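Local atomic coordinates of ARF GTPase-activating protein GIT1 (Rattus norvegicus, PDB entry 6IUH), a protein that probably stimulates GTP hydrolysis by ARF-family GTPases and serves as a scaffold, with a C-terminal helical bundle that binds partner proteins. Residues A[28-33]-A[40-45]; A[87-92]-A[102-107]. All blocks are in the same frame, centred on the assembly; numbering follows the deposited sequence. Where two conformers were deposited one is given.

Interaction 1. Residues A[28-33]-A[40-45]; sequences QELLRA and DSFVPC
L30 pushes its side chain between C45 and F42. Its CB already lies 4.2 Å from CB of C45. CG, anti to the backbone N (chi1 173°), carries the branch that does most of the touching: CD1 reaches forward to CB of C45 at 3.9 Å and to CD1 of F42 at 4.0 Å. That methyl meets the ring obliquely, the two side chains crossing at about a right angle. CD2 points away from the 40-45 segment, and L30 also packs on L83 and V108, so a branched apolar residue suits a spot with partners on several helices.

The two segments are the facing ends of an antiparallel helical hairpin in a four-helix bundle of the focal-adhesion-targeting type, where helix 13-35 ends and helix 42-57 starts after a 3-10 turn. Near the turn the small A33 leaves room for the edge of the F42 ring. CE1 of F42 sits 4.0 Å from A33 CB, while the A33 carbonyl carbon lies at the ring edge, in its plane; H39 adds an edge-to-face ring contact. One turn along, the compact C45 fits against the backbone of L30, and its SG also rests 4.1 Å from CG of E29, which touches the sulfur before the chain bends at chi2 towards its carboxylate.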
ATOM      1  N   GLN A  28      -4.057   2.755  -6.331  1.00 25.99           N
ATOM      2  CA  GLN A  28      -5.130   2.651  -7.316  1.00 26.91           C
ATOM      3  C   GLN A  28      -4.576   2.638  -8.740  1.00 29.87           C
ATOM      4  O   GLN A  28      -5.061   1.904  -9.600  1.00 25.50           O
ATOM      5  CB  GLN A  28      -6.126   3.801  -7.158  1.00 33.33           C
ATOM      6  CG  GLN A  28      -7.427   3.591  -7.913  1.00 39.15           C
ATOM      7  CD  GLN A  28      -8.272   2.478  -7.320  1.00 41.27           C
ATOM      8  OE1 GLN A  28      -8.801   2.606  -6.215  1.00 49.25           O
ATOM      9  NE2 GLN A  28      -8.399   1.377  -8.050  1.00 36.07           N
ATOM     10  N   GLU A  29      -3.554   3.452  -8.981  1.00 30.07           N
ATOM     11  CA  GLU A  29      -2.937   3.530 -10.301  1.00 31.76           C
ATOM     12  C   GLU A  29      -2.172   2.248 -10.616  1.00 24.88           C
ATOM     13  O   GLU A  29      -2.146   1.794 -11.762  1.00 29.15           O
ATOM     14  CB  GLU A  29      -2.010   4.744 -10.389  1.00 39.98           C
ATOM     15  CG  GLU A  29      -1.352   4.932 -11.747  1.00 47.63           C
ATOM     16  CD  GLU A  29      -2.354   5.208 -12.854  1.00 58.31           C
ATOM     17  OE1 GLU A  29      -3.434   5.761 -12.563  1.00 58.65           O
ATOM     18  OE2 GLU A  29      -2.057   4.867 -14.020  1.00 58.48           O
ATOM     19  N   LEU A  30      -1.553   1.666  -9.593  1.00 26.25           N
ATOM     20  CA  LEU A  30      -0.855   0.393  -9.741  1.00 26.91           C
ATOM     21  C   LEU A  30      -1.823  -0.723 -10.112  1.00 24.01           C
ATOM     22  O   LEU A  30      -1.538  -1.540 -10.986  1.00 27.73           O
ATOM     23  CB  LEU A  30      -0.113   0.030  -8.455  1.00 29.37           C
ATOM     24  CG  LEU A  30       0.524  -1.359  -8.422  1.00 28.62           C
ATOM     25  CD1 LEU A  30       1.591  -1.485  -9.501  1.00 29.66           C
ATOM     26  CD2 LEU A  30       1.112  -1.649  -7.050  1.00 31.92           C
ATOM     27  N   LEU A  31      -2.972  -0.751  -9.441  1.00 21.27           N
ATOM     28  CA  LEU A  31      -3.994  -1.753  -9.724  1.00 23.21           C
ATOM     29  C   LEU A  31      -4.509  -1.606 -11.150  1.00 27.17           C
ATOM     30  O   LEU A  31      -4.794  -2.597 -11.825  1.00 28.02           O
ATOM     31  CB  LEU A  31      -5.155  -1.638  -8.731  1.00 23.51           C
ATOM     32  CG  LEU A  31      -6.303  -2.625  -8.951  1.00 33.76           C
ATOM     33  CD1 LEU A  31      -5.785  -4.055  -8.928  1.00 28.99           C
ATOM     34  CD2 LEU A  31      -7.384  -2.424  -7.899  1.00 34.72           C
ATOM     35  N   ARG A  32      -4.622  -0.364 -11.604  1.00 26.08           N
ATOM     36  CA  ARG A  32      -5.056  -0.081 -12.967  0.53 26.90           C
ATOM     37  C   ARG A  32      -4.039  -0.611 -13.970  1.00 28.40           C
ATOM     38  O   ARG A  32      -4.402  -1.174 -15.004  1.00 27.84           O
ATOM     39  CB  ARG A  32      -5.261   1.422 -13.171  0.53 28.35           C
ATOM     40  CG  ARG A  32      -5.871   1.783 -14.520  0.53 33.77           C
ATOM     41  CD  ARG A  32      -5.909   3.289 -14.736  0.53 39.78           C
ATOM     42  NE  ARG A  32      -4.580   3.845 -14.976  0.53 40.19           N
ATOM     43  CZ  ARG A  32      -4.061   4.045 -16.184  0.53 43.56           C
ATOM     44  NH1 ARG A  32      -2.844   4.557 -16.307  0.53 45.32           N
ATOM     45  NH2 ARG A  32      -4.759   3.738 -17.267  0.53 42.66           N
ATOM     46  N   ALA A  33      -2.760  -0.428 -13.654  1.00 32.56           N
ATOM     47  CA  ALA A  33      -1.684  -0.904 -14.516  1.00 32.20           C
ATOM     48  C   ALA A  33      -1.716  -2.423 -14.632  1.00 32.89           C
ATOM     49  O   ALA A  33      -1.547  -2.979 -15.719  1.00 38.54           O
ATOM     50  CB  ALA A  33      -0.335  -0.440 -13.990  1.00 33.23           C
ATOM     51  N   ASP A  40       5.074  -2.416 -17.834  1.00 35.72           N
ATOM     52  CA  ASP A  40       6.214  -1.508 -17.858  1.00 41.78           C
ATOM     53  C   ASP A  40       6.067  -0.394 -16.824  1.00 38.79           C
ATOM     54  O   ASP A  40       7.037   0.287 -16.492  1.00 46.33           O
ATOM     55  CB  ASP A  40       6.388  -0.898 -19.249  1.00 46.00           C
ATOM     56  CG  ASP A  40       5.183  -0.086 -19.681  1.00 44.70           C
ATOM     57  OD1 ASP A  40       4.045  -0.546 -19.452  1.00 38.62           O
ATOM     58  OD2 ASP A  40       5.374   1.012 -20.244  1.00 52.85           O
ATOM     59  N   SER A  41       4.852  -0.209 -16.317  1.00 35.00           N
ATOM     60  CA  SER A  41       4.582   0.873 -15.380  1.00 37.93           C
ATOM     61  C   SER A  41       4.707   0.432 -13.924  1.00 34.07           C
ATOM     62  O   SER A  41       4.511   1.237 -13.011  1.00 33.55           O
ATOM     63  CB  SER A  41       3.187   1.452 -15.629  1.00 48.07           C
ATOM     64  OG  SER A  41       3.106   2.053 -16.910  1.00 61.47           O
ATOM     65  N   PHE A  42       5.039  -0.837 -13.702  1.00 32.06           N
ATOM     66  CA  PHE A  42       5.102  -1.364 -12.338  1.00 31.72           C
ATOM     67  C   PHE A  42       6.196  -0.701 -11.499  1.00 30.85           C
ATOM     68  O   PHE A  42       5.972  -0.374 -10.334  1.00 33.11           O
ATOM     69  CB  PHE A  42       5.308  -2.881 -12.352  1.00 35.48           C
ATOM     70  CG  PHE A  42       4.035  -3.665 -12.532  1.00 34.01           C
ATOM     71  CD1 PHE A  42       2.883  -3.053 -12.996  1.00 32.07           C
ATOM     72  CD2 PHE A  42       3.990  -5.015 -12.222  1.00 34.13           C
ATOM     73  CE1 PHE A  42       1.711  -3.773 -13.158  1.00 31.23           C
ATOM     74  CE2 PHE A  42       2.822  -5.741 -12.383  1.00 32.96           C
ATOM     75  CZ  PHE A  42       1.680  -5.118 -12.851  1.00 28.19           C
ATOM     76  N   VAL A  43       7.372  -0.501 -12.088  1.00 33.28           N
ATOM     77  CA  VAL A  43       8.475   0.135 -11.366  1.00 38.69           C
ATOM     78  C   VAL A  43       8.189   1.604 -11.011  1.00 39.83           C
ATOM     79  O   VAL A  43       8.346   1.986  -9.851  1.00 35.54           O
ATOM     80  CB  VAL A  43       9.802   0.042 -12.160  1.00 44.81           C
ATOM     81  CG1 VAL A  43      10.865   0.935 -11.537  1.00 45.67           C
ATOM     82  CG2 VAL A  43      10.279  -1.393 -12.222  1.00 46.34           C
ATOM     83  N   PRO A  44       7.765   2.434 -11.988  1.00 42.42           N
ATOM     84  CA  PRO A  44       7.481   3.814 -11.572  1.00 40.09           C
ATOM     85  C   PRO A  44       6.303   3.918 -10.603  1.00 36.87           C
ATOM     86  O   PRO A  44       6.312   4.795  -9.738  1.00 37.95           O
ATOM     87  CB  PRO A  44       7.166   4.526 -12.893  1.00 48.96           C
ATOM     88  CG  PRO A  44       6.763   3.449 -13.826  1.00 51.57           C
ATOM     89  CD  PRO A  44       7.586   2.261 -13.443  1.00 49.88           C
ATOM     90  N   CYS A  45       5.311   3.042 -10.739  1.00 31.67           N
ATOM     91  CA  CYS A  45       4.189   3.030  -9.804  1.00 33.61           C
ATOM     92  C   CYS A  45       4.661   2.693  -8.394  1.00 32.86           C
ATOM     93  O   CYS A  45       4.271   3.350  -7.431  1.00 34.26           O
ATOM     94  CB  CYS A  45       3.111   2.037 -10.243  1.00 30.70           C
ATOM     95  SG  CYS A  45       2.021   2.643 -11.555  1.00 40.57           S
TER

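Interaction 2. Residues A[87-92]-A[102-107]; sequences CRKTVP and QLLTQQ
K89, in the 3-10 segment 88-89 that follows helix 67-87, and its neighbour T90 face L104 on the regular helix 101-128, whose backbone bonds Q106 N to Q102 O and Q107 N to L103 O are both 3.0 Å long. This is the second helical hairpin of the four-helix bundle, and the contact lies near its connecting loop, where the packing passes from buried core to solvent-facing turn. No hydrogen bond spans the two segments; what joins them is apolar contact around a single leucine.

L104 sends its side chain directly at the turn, with CG anti to the backbone N (chi1 168°) and the two methyls forking beyond it. CD2 meets CG2 of T90 at 3.5 Å, close for two methyl carbons, and the side chains cross at about a right angle. The other prong, CD1, lies 4.4 Å from CB of K89, a looser contact. Leucine suits this buried place because its fork reaches two neighbours at once, and L104 also packs against F42 of helix 42-57.

K89 contributes only the base of its side chain: CB points at the helix, but the rest of the chain leads away, leaving a lysine well placed for an exposed turn. Threonine suits the next position because its two branches do different work. The methyl, beside the backbone N and anti to the carbonyl carbon, turns to L104, whereas the hydroxyl looks back into the turn (chi1 68°). There C87 O accepts the bond from T90 N at 3.1 Å and lies 2.9 Å from T90 OG1.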
ATOM      1  N   CYS A  87       8.627  -5.520  -8.215  1.00 36.78           N
ATOM      2  CA  CYS A  87       8.478  -4.761  -9.451  1.00 39.71           C
ATOM      3  C   CYS A  87       9.758  -4.676 -10.281  1.00 51.44           C
ATOM      4  O   CYS A  87       9.703  -4.385 -11.476  1.00 49.30           O
ATOM      5  CB  CYS A  87       7.968  -3.355  -9.143  1.00 35.53           C
ATOM      6  SG  CYS A  87       6.253  -3.321  -8.601  1.00 37.29           S
ATOM      7  N   ARG A  88      10.905  -4.945  -9.663  1.00 47.98           N
ATOM      8  CA  ARG A  88      12.174  -4.902 -10.387  1.00 50.43           C
ATOM      9  C   ARG A  88      12.266  -5.994 -11.453  1.00 50.72           C
ATOM     10  O   ARG A  88      13.179  -5.986 -12.278  1.00 54.84           O
ATOM     11  CB  ARG A  88      13.354  -5.019  -9.418  1.00 39.03           C
ATOM     12  CG  ARG A  88      13.562  -3.790  -8.547  1.00 38.18           C
ATOM     13  CD  ARG A  88      14.779  -3.924  -7.643  1.00 37.71           C
ATOM     14  NE  ARG A  88      16.032  -3.899  -8.391  1.00 47.92           N
ATOM     15  CZ  ARG A  88      16.805  -4.961  -8.586  1.00 52.98           C
ATOM     16  NH1 ARG A  88      16.459  -6.138  -8.085  1.00 52.26           N
ATOM     17  NH2 ARG A  88      17.930  -4.846  -9.279  1.00 45.27           N
ATOM     18  N   LYS A  89      11.320  -6.928 -11.441  1.00 50.06           N
ATOM     19  CA  LYS A  89      11.318  -8.011 -12.417  1.00 43.05           C
ATOM     20  C   LYS A  89      10.754  -7.555 -13.762  1.00 44.96           C
ATOM     21  O   LYS A  89      10.869  -8.266 -14.760  1.00 47.96           O
ATOM     22  CB  LYS A  89      10.521  -9.206 -11.889  1.00 46.68           C
ATOM     23  CG  LYS A  89      10.885  -9.606 -10.463  1.00 46.53           C
ATOM     24  CD  LYS A  89      10.102 -10.828 -10.008  1.00 52.30           C
ATOM     25  CE  LYS A  89      10.182 -11.004  -8.501  1.00 55.33           C
ATOM     26  NZ  LYS A  89      11.581 -10.956  -7.997  1.00 60.94           N
ATOM     27  N   THR A  90      10.147  -6.371 -13.790  1.00 43.62           N
ATOM     28  CA  THR A  90       9.581  -5.841 -15.029  1.00 45.77           C
ATOM     29  C   THR A  90      10.648  -5.111 -15.835  1.00 53.00           C
ATOM     30  O   THR A  90      10.420  -4.727 -16.985  1.00 55.07           O
ATOM     31  CB  THR A  90       8.399  -4.879 -14.769  1.00 51.02           C
ATOM     32  OG1 THR A  90       8.866  -3.683 -14.136  1.00 42.47           O
ATOM     33  CG2 THR A  90       7.354  -5.539 -13.892  1.00 54.75           C
ATOM     34  N   VAL A  91      11.816  -4.931 -15.229  1.00 37.15           N
ATOM     35  CA  VAL A  91      12.944  -4.303 -15.906  1.00 49.68           C
ATOM     36  C   VAL A  91      14.197  -5.190 -15.894  1.00 56.56           C
ATOM     37  O   VAL A  91      15.236  -4.790 -15.367  1.00 51.45           O
ATOM     38  CB  VAL A  91      13.283  -2.933 -15.264  1.00 60.78           C
ATOM     39  CG1 VAL A  91      12.314  -1.861 -15.743  1.00 59.80           C
ATOM     40  CG2 VAL A  91      13.263  -3.030 -13.744  1.00 56.53           C
ATOM     41  N   PRO A  92      14.113  -6.391 -16.498  1.00 59.72           N
ATOM     42  CA  PRO A  92      15.280  -7.280 -16.507  1.00 59.32           C
ATOM     43  C   PRO A  92      16.418  -6.666 -17.320  1.00 59.06           C
ATOM     44  O   PRO A  92      16.145  -5.852 -18.203  1.00 54.47           O
ATOM     45  CB  PRO A  92      14.742  -8.551 -17.168  1.00 58.72           C
ATOM     46  CG  PRO A  92      13.694  -8.048 -18.106  1.00 61.46           C
ATOM     47  CD  PRO A  92      13.048  -6.880 -17.394  1.00 61.15           C
ATOM     48  N   GLN A 102       1.792 -13.579 -14.487  1.00 27.60           N
ATOM     49  CA  GLN A 102       0.692 -13.982 -13.618  1.00 29.12           C
ATOM     50  C   GLN A 102       1.157 -13.997 -12.170  1.00 28.32           C
ATOM     51  O   GLN A 102       0.534 -13.393 -11.298  1.00 26.96           O
ATOM     52  CB  GLN A 102       0.155 -15.355 -14.022  1.00 39.07           C
ATOM     53  CG  GLN A 102      -0.435 -15.396 -15.422  1.00 45.18           C
ATOM     54  CD  GLN A 102      -1.635 -14.484 -15.577  1.00 47.73           C
ATOM     55  OE1 GLN A 102      -2.372 -14.236 -14.623  1.00 52.47           O
ATOM     56  NE2 GLN A 102      -1.836 -13.976 -16.787  1.00 51.21           N
ATOM     57  N   LEU A 103       2.262 -14.690 -11.925  1.00 28.56           N
ATOM     58  CA  LEU A 103       2.856 -14.741 -10.598  1.00 28.29           C
ATOM     59  C   LEU A 103       3.261 -13.346 -10.130  1.00 36.03           C
ATOM     60  O   LEU A 103       3.022 -12.974  -8.984  1.00 28.80           O
ATOM     61  CB  LEU A 103       4.063 -15.679 -10.591  1.00 29.16           C
ATOM     62  CG  LEU A 103       4.856 -15.751  -9.286  1.00 34.22           C
ATOM     63  CD1 LEU A 103       3.961 -16.190  -8.135  1.00 40.41           C
ATOM     64  CD2 LEU A 103       6.044 -16.691  -9.437  1.00 40.19           C
ATOM     65  N   LEU A 104       3.867 -12.577 -11.031  1.00 30.56           N
ATOM     66  CA  LEU A 104       4.287 -11.212 -10.728  1.00 29.39           C
ATOM     67  C   LEU A 104       3.125 -10.339 -10.269  1.00 28.27           C
ATOM     68  O   LEU A 104       3.190  -9.703  -9.219  1.00 28.68           O
ATOM     69  CB  LEU A 104       4.945 -10.578 -11.950  1.00 34.17           C
ATOM     70  CG  LEU A 104       5.177  -9.070 -11.855  1.00 31.17           C
ATOM     71  CD1 LEU A 104       6.250  -8.755 -10.824  1.00 33.41           C
ATOM     72  CD2 LEU A 104       5.546  -8.513 -13.221  1.00 35.90           C
ATOM     73  N   THR A 105       2.065 -10.309 -11.070  1.00 24.24           N
ATOM     74  CA  THR A 105       0.891  -9.503 -10.762  1.00 24.31           C
ATOM     75  C   THR A 105       0.271  -9.916  -9.433  1.00 26.23           C
ATOM     76  O   THR A 105      -0.132  -9.066  -8.635  1.00 24.64           O
ATOM     77  CB  THR A 105      -0.162  -9.607 -11.878  1.00 28.87           C
ATOM     78  OG1 THR A 105       0.402  -9.128 -13.104  1.00 30.76           O
ATOM     79  CG2 THR A 105      -1.387  -8.775 -11.537  1.00 29.37           C
ATOM     80  N   GLN A 106       0.207 -11.221  -9.191  1.00 25.97           N
ATOM     81  CA  GLN A 106      -0.301 -11.725  -7.919  1.00 22.97           C
ATOM     82  C   GLN A 106       0.503 -11.174  -6.748  1.00 26.08           C
ATOM     83  O   GLN A 106      -0.065 -10.656  -5.788  1.00 25.01           O
ATOM     84  CB  GLN A 106      -0.282 -13.255  -7.891  1.00 22.84           C
ATOM     85  CG  GLN A 106      -1.306 -13.906  -8.815  1.00 26.97           C
ATOM     86  CD  GLN A 106      -1.014 -15.371  -9.068  1.00 32.04           C
ATOM     87  OE1 GLN A 106      -0.146 -15.961  -8.426  1.00 31.20           O
ATOM     88  NE2 GLN A 106      -1.732 -15.966 -10.014  1.00 32.49           N
ATOM     89  N   GLN A 107       1.825 -11.274  -6.838  1.00 24.41           N
ATOM     90  CA  GLN A 107       2.692 -10.824  -5.756  1.00 22.18           C
ATOM     91  C   GLN A 107       2.588  -9.316  -5.552  1.00 22.94           C
ATOM     92  O   GLN A 107       2.561  -8.834  -4.420  1.00 28.33           O
ATOM     93  CB  GLN A 107       4.139 -11.228  -6.032  1.00 24.48           C
ATOM     94  CG  GLN A 107       4.378 -12.730  -5.956  1.00 29.64           C
ATOM     95  CD  GLN A 107       4.042 -13.299  -4.589  1.00 34.90           C
ATOM     96  OE1 GLN A 107       4.465 -12.768  -3.562  1.00 37.53           O
ATOM     97  NE2 GLN A 107       3.273 -14.382  -4.572  1.00 34.43           N
TER

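Overall arrangement
From the N terminus, helix 13-35 turns back into helix 42-57, and interaction 1 closes that short loop. The chain then runs on through helix 67-87, whose end enters interaction 2; this contact closes the longer connection to helix 101-128. The two loops follow in series, neither nesting nor crossing, yet their centres lie only about 11 Å apart, at the same end of the bundle. They touch directly: F42 CB lies 3.7 Å from T90 CG2, and V43 also packs against the 87-92 segment. F42 thus belongs to the first hairpin while leaning on the second, so all four helices are tied together here.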